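Local coordinates for putative transcriptional regulator (Streptomyces coelicolor, PDB 2ZB9), which probably binds cis-regulatory DNA as a TetR-family transcription factor through a predicted helix-turn-helix motif, at residues 148-151 against 152-156; 90-93 against 94-98. All coordinates share one frame; numbering follows the deposited sequence.

Contact 1: residues 148-151 against 152-156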
loop_
_atom_site.group_PDB
_atom_site.type_symbol
_atom_site.label_atom_id
_atom_site.label_comp_id
_atom_site.label_asym_id
_atom_site.label_seq_id
_atom_site.Cartn_x
_atom_site.Cartn_y
_atom_site.Cartn_z
ATOM N N LEU A 148 3.849 -13.487 14.466
ATOM C CA LEU A 148 4.561 -14.307 13.485
ATOM C C LEU A 148 5.820 -14.963 14.064
ATOM O O LEU A 148 6.076 -16.145 13.824
ATOM C CB LEU A 148 4.916 -13.450 12.262
ATOM C CG LEU A 148 3.923 -13.422 11.089
ATOM C CD1 LEU A 148 2.516 -13.727 11.556
ATOM C CD2 LEU A 148 3.994 -12.073 10.393
ATOM N N ARG A 149 6.606 -14.202 14.819
ATOM C CA ARG A 149 7.807 -14.762 15.427
ATOM C C ARG A 149 7.432 -15.852 16.427
ATOM O O ARG A 149 8.155 -16.841 16.579
ATOM C CB ARG A 149 8.628 -13.687 16.152
ATOM C CG ARG A 149 9.457 -12.787 15.246
ATOM C CD ARG A 149 10.580 -12.133 16.048
ATOM N NE ARG A 149 10.068 -11.329 17.157
ATOM C CZ ARG A 149 9.574 -10.100 17.023
ATOM N NH1 ARG A 149 9.533 -9.528 15.827
ATOM N NH2 ARG A 149 9.116 -9.444 18.084
ATOM N N HIS A 150 6.309 -15.672 17.115
ATOM C CA HIS A 150 5.868 -16.671 18.085
ATOM C C HIS A 150 5.601 -17.982 17.347
ATOM O O HIS A 150 6.022 -19.044 17.790
ATOM C CB HIS A 150 4.606 -16.201 18.820
ATOM C CG HIS A 150 4.188 -17.105 19.939
ATOM N ND1 HIS A 150 5.071 -17.576 20.888
ATOM C CD2 HIS A 150 2.978 -17.614 20.270
ATOM C CE1 HIS A 150 4.424 -18.335 21.754
ATOM N NE2 HIS A 150 3.152 -18.374 21.401
ATOM N N ALA A 151 4.915 -17.902 16.213
ATOM C CA ALA A 151 4.634 -19.092 15.417
ATOM C C ALA A 151 5.955 -19.712 14.970
ATOM O O ALA A 151 6.104 -20.932 14.964
ATOM C CB ALA A 151 3.792 -18.725 14.200
ATOM N N ARG A 152 6.923 -18.875 14.608
ATOM C CA ARG A 152 8.218 -19.388 14.169
ATOM C C ARG A 152 8.944 -20.104 15.311
ATOM O O ARG A 152 9.560 -21.154 15.101
ATOM C CB ARG A 152 9.085 -18.251 13.621
ATOM C CG ARG A 152 10.398 -18.721 12.986
ATOM C CD ARG A 152 11.182 -17.555 12.390
ATOM N NE ARG A 152 11.616 -16.627 13.427
ATOM C CZ ARG A 152 12.058 -15.395 13.199
ATOM N NH1 ARG A 152 12.137 -14.932 11.957
ATOM N NH2 ARG A 152 12.392 -14.615 14.220
ATOM N N GLU A 153 8.862 -19.538 16.515
ATOM C CA GLU A 153 9.506 -20.129 17.686
ATOM C C GLU A 153 8.871 -21.479 18.003
ATOM O O GLU A 153 9.546 -22.386 18.489
ATOM C CB GLU A 153 9.390 -19.189 18.899
ATOM C CG GLU A 153 10.141 -17.872 18.714
ATOM C CD GLU A 153 9.875 -16.840 19.811
ATOM O OE1 GLU A 153 10.451 -15.728 19.721
ATOM O OE2 GLU A 153 9.100 -17.130 20.756
ATOM N N LEU A 154 7.578 -21.615 17.718
ATOM C CA LEU A 154 6.876 -22.872 17.969
ATOM C C LEU A 154 7.050 -23.836 16.793
ATOM O O LEU A 154 6.523 -24.949 16.806
ATOM C CB LEU A 154 5.380 -22.630 18.201
ATOM C CG LEU A 154 4.953 -21.750 19.380
ATOM C CD1 LEU A 154 3.434 -21.814 19.539
ATOM C CD2 LEU A 154 5.632 -22.229 20.660
ATOM N N GLY A 155 7.777 -23.393 15.770
ATOM C CA GLY A 155 8.029 -24.231 14.609
ATOM C C GLY A 155 6.972 -24.269 13.517
ATOM O O GLY A 155 7.047 -25.117 12.634
ATOM N N GLN A 156 6.000 -23.360 13.546
ATOM C CA GLN A 156 4.948 -23.361 12.528
ATOM C C GLN A 156 5.338 -22.559 11.290
ATOM O O GLN A 156 4.632 -22.550 10.289
ATOM C CB GLN A 156 3.647 -22.817 13.118
ATOM C CG GLN A 156 3.350 -23.366 14.502
ATOM C CD GLN A 156 1.921 -23.122 14.949
ATOM O OE1 GLN A 156 1.367 -22.042 14.744
ATOM N NE2 GLN A 156 1.324 -24.127 15.580
#

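Contact 2: residues 90-93 against 94-98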
loop_
_atom_site.group_PDB
_atom_site.type_symbol
_atom_site.label_atom_id
_atom_site.label_comp_id
_atom_site.label_asym_id
_atom_site.label_seq_id
_atom_site.Cartn_x
_atom_site.Cartn_y
_atom_site.Cartn_z
ATOM N N ASP A 90 -2.354 -21.854 16.752
ATOM C CA ASP A 90 -2.641 -22.252 15.370
ATOM C C ASP A 90 -2.471 -20.992 14.521
ATOM O O ASP A 90 -3.410 -20.213 14.360
ATOM C CB ASP A 90 -4.080 -22.771 15.244
ATOM C CG ASP A 90 -4.406 -23.283 13.840
ATOM O OD1 ASP A 90 -3.886 -22.724 12.851
ATOM O OD2 ASP A 90 -5.200 -24.240 13.718
ATOM N N VAL A 91 -1.277 -20.796 13.974
ATOM C CA VAL A 91 -1.007 -19.600 13.188
ATOM C C VAL A 91 -1.934 -19.394 11.993
ATOM O O VAL A 91 -2.279 -18.263 11.674
ATOM C CB VAL A 91 0.473 -19.557 12.720
ATOM C CG1 VAL A 91 0.750 -20.672 11.716
ATOM C CG2 VAL A 91 0.785 -18.188 12.130
ATOM N N ARG A 92 -2.359 -20.474 11.348
ATOM C CA ARG A 92 -3.246 -20.347 10.196
ATOM C C ARG A 92 -4.597 -19.781 10.627
ATOM O O ARG A 92 -5.075 -18.804 10.061
ATOM C CB ARG A 92 -3.449 -21.708 9.518
ATOM C CG ARG A 92 -4.255 -21.632 8.217
ATOM C CD ARG A 92 -4.532 -23.024 7.653
ATOM N NE ARG A 92 -3.295 -23.750 7.381
ATOM C CZ ARG A 92 -2.747 -23.871 6.177
ATOM N NH1 ARG A 92 -3.333 -23.319 5.122
ATOM N NH2 ARG A 92 -1.612 -24.540 6.029
ATOM N N ALA A 93 -5.200 -20.396 11.642
ATOM C CA ALA A 93 -6.492 -19.953 12.152
ATOM C C ALA A 93 -6.434 -18.541 12.713
ATOM O O ALA A 93 -7.306 -17.723 12.431
ATOM C CB ALA A 93 -6.988 -20.913 13.227
ATOM N N ASP A 94 -5.407 -18.252 13.505
ATOM C CA ASP A 94 -5.272 -16.925 14.101
ATOM C C ASP A 94 -5.074 -15.842 13.043
ATOM O O ASP A 94 -5.683 -14.773 13.113
ATOM C CB ASP A 94 -4.107 -16.900 15.097
ATOM C CG ASP A 94 -4.293 -17.883 16.242
ATOM O OD1 ASP A 94 -5.442 -18.316 16.488
ATOM O OD2 ASP A 94 -3.293 -18.211 16.911
ATOM N N LEU A 95 -4.228 -16.129 12.059
ATOM C CA LEU A 95 -3.959 -15.185 10.977
ATOM C C LEU A 95 -5.248 -14.902 10.189
ATOM O O LEU A 95 -5.534 -13.751 9.845
ATOM C CB LEU A 95 -2.876 -15.761 10.054
ATOM C CG LEU A 95 -1.619 -14.944 9.710
ATOM C CD1 LEU A 95 -1.138 -14.116 10.895
ATOM C CD2 LEU A 95 -0.525 -15.911 9.265
ATOM N N LEU A 96 -6.032 -15.943 9.915
ATOM C CA LEU A 96 -7.290 -15.769 9.183
ATOM C C LEU A 96 -8.247 -14.924 10.012
ATOM O O LEU A 96 -8.904 -14.024 9.496
ATOM C CB LEU A 96 -7.963 -17.118 8.887
ATOM C CG LEU A 96 -7.824 -17.893 7.566
ATOM C CD1 LEU A 96 -7.248 -17.021 6.454
ATOM C CD2 LEU A 96 -6.960 -19.108 7.801
ATOM N N ALA A 97 -8.324 -15.211 11.304
ATOM C CA ALA A 97 -9.217 -14.458 12.185
ATOM C C ALA A 97 -8.834 -12.984 12.260
ATOM O O ALA A 97 -9.700 -12.117 12.225
ATOM C CB ALA A 97 -9.216 -15.066 13.585
ATOM N N GLN A 98 -7.540 -12.697 12.354
ATOM C CA GLN A 98 -7.091 -11.307 12.445
ATOM C C GLN A 98 -7.259 -10.569 11.116
ATOM O O GLN A 98 -7.712 -9.429 11.099
ATOM C CB GLN A 98 -5.629 -11.252 12.907
ATOM C CG GLN A 98 -5.160 -9.907 13.467
ATOM C CD GLN A 98 -5.002 -8.836 12.408
ATOM O OE1 GLN A 98 -4.785 -9.135 11.237
ATOM N NE2 GLN A 98 -5.085 -7.574 12.822
#

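Contact 1: residues 148-151 against 152-156
H150 and L154, one helical turn apart, meet where helix 126-153 runs out. The imidazole of H150, with CG anti to the backbone N (chi1 -173°), offers one face to L154, whose CD1 lies 4.2 Å from the ring centroid in a CH-pi contact offset toward the rim. The carboxylate of E153 comes to the edge of the same ring, its plane nearly perpendicular to it, with OE2 4.1 Å from H150 ND1. A charge on the imidazole, if present, would probably be favoured by this neighbour. Around the helix, R149 and R152 cross obliquely: the aliphatic CD of R149 lies 3.6 Å from R152 NH2, while the guanidinium planes are turned 44° apart. The polar end of R152 is bonded at NH1 to the carbonyl of V161. Beneath these side chains the helix is brought to a stop. L154 N still bonds to H150 O at 3.0 Å, but at G155 phi turns positive, Q156 N closing on A151 O at 2.8 Å and G155 N on R152 O at 2.9 Å, the paired bonds of a Schellman motif. L148 rests on V163 and L166 of helix 163-179, A151 packs on V91 of helix 91-108, and Q156 bonds through NE2 to the carbonyl of G89, just ahead of that helix, and through OE1 to V91 N, in its first residue.

Contact 2: residues 90-93 against 94-98
D90 and D94 meet in a local contact one turn apart, where helix 91-108 begins in the C-terminal region: D94 N bonds to D90 O at 2.9 Å. D90 is the N-cap. Its OD1 takes the N-H of A93 at 2.9 Å in an almost straight bond that arrives from above the carboxylate plane; CG stands anti to D90's own N (chi1 -176°). The regular ladder follows at once, with L95 N bonded to V91 O. Side chains four residues apart then run side by side. V91 CG2 touches L95 CD2 at 3.9 Å, on the side facing helix 126-153. R92 lays its CG against L96 CD2 at 3.7 Å, while its guanidinium goes on to a salt bridge with D199, and L96 rests on V194 of helix 187-199. D94, with CG beside its own backbone N (chi1 -60°), turns its carboxylate back alongside the D90 carbonyl, CG 3.1 Å from D90 O; its OD2 forms a salt bridge with R147 and its OD1 a hydrogen bond with T88. An alanine at D94 would probably leave R147 without this acidic mate and cost T88 this hydrogen bond. An aspartate N-cap, its carboxylate accepting the N-H three residues on, is a common way to begin a helix; here it starts one that packs on helices 126-153 and 187-199 in the all-helical region of a TetR-family protein.

In the fold
Contacts 1 and 2 bring the finish of one helix beside the start of another. Contact 2 comes first along the chain, at the beginning of helix 91-108; contact 1 follows at the end of helix 126-153, and their centres lie about 12 Å apart, on the same side of the chain's centre. Residues 148-151 and 94-98 also meet directly, L148 CD1 lying 3.7 Å from L95 CD1. Both contacts lie in the tetracycline repressor-like C-terminal region, apart from the helix-turn-helix predicted at residues 45-64, which probably contacts DNA; together they join helices of the C-terminal bundle.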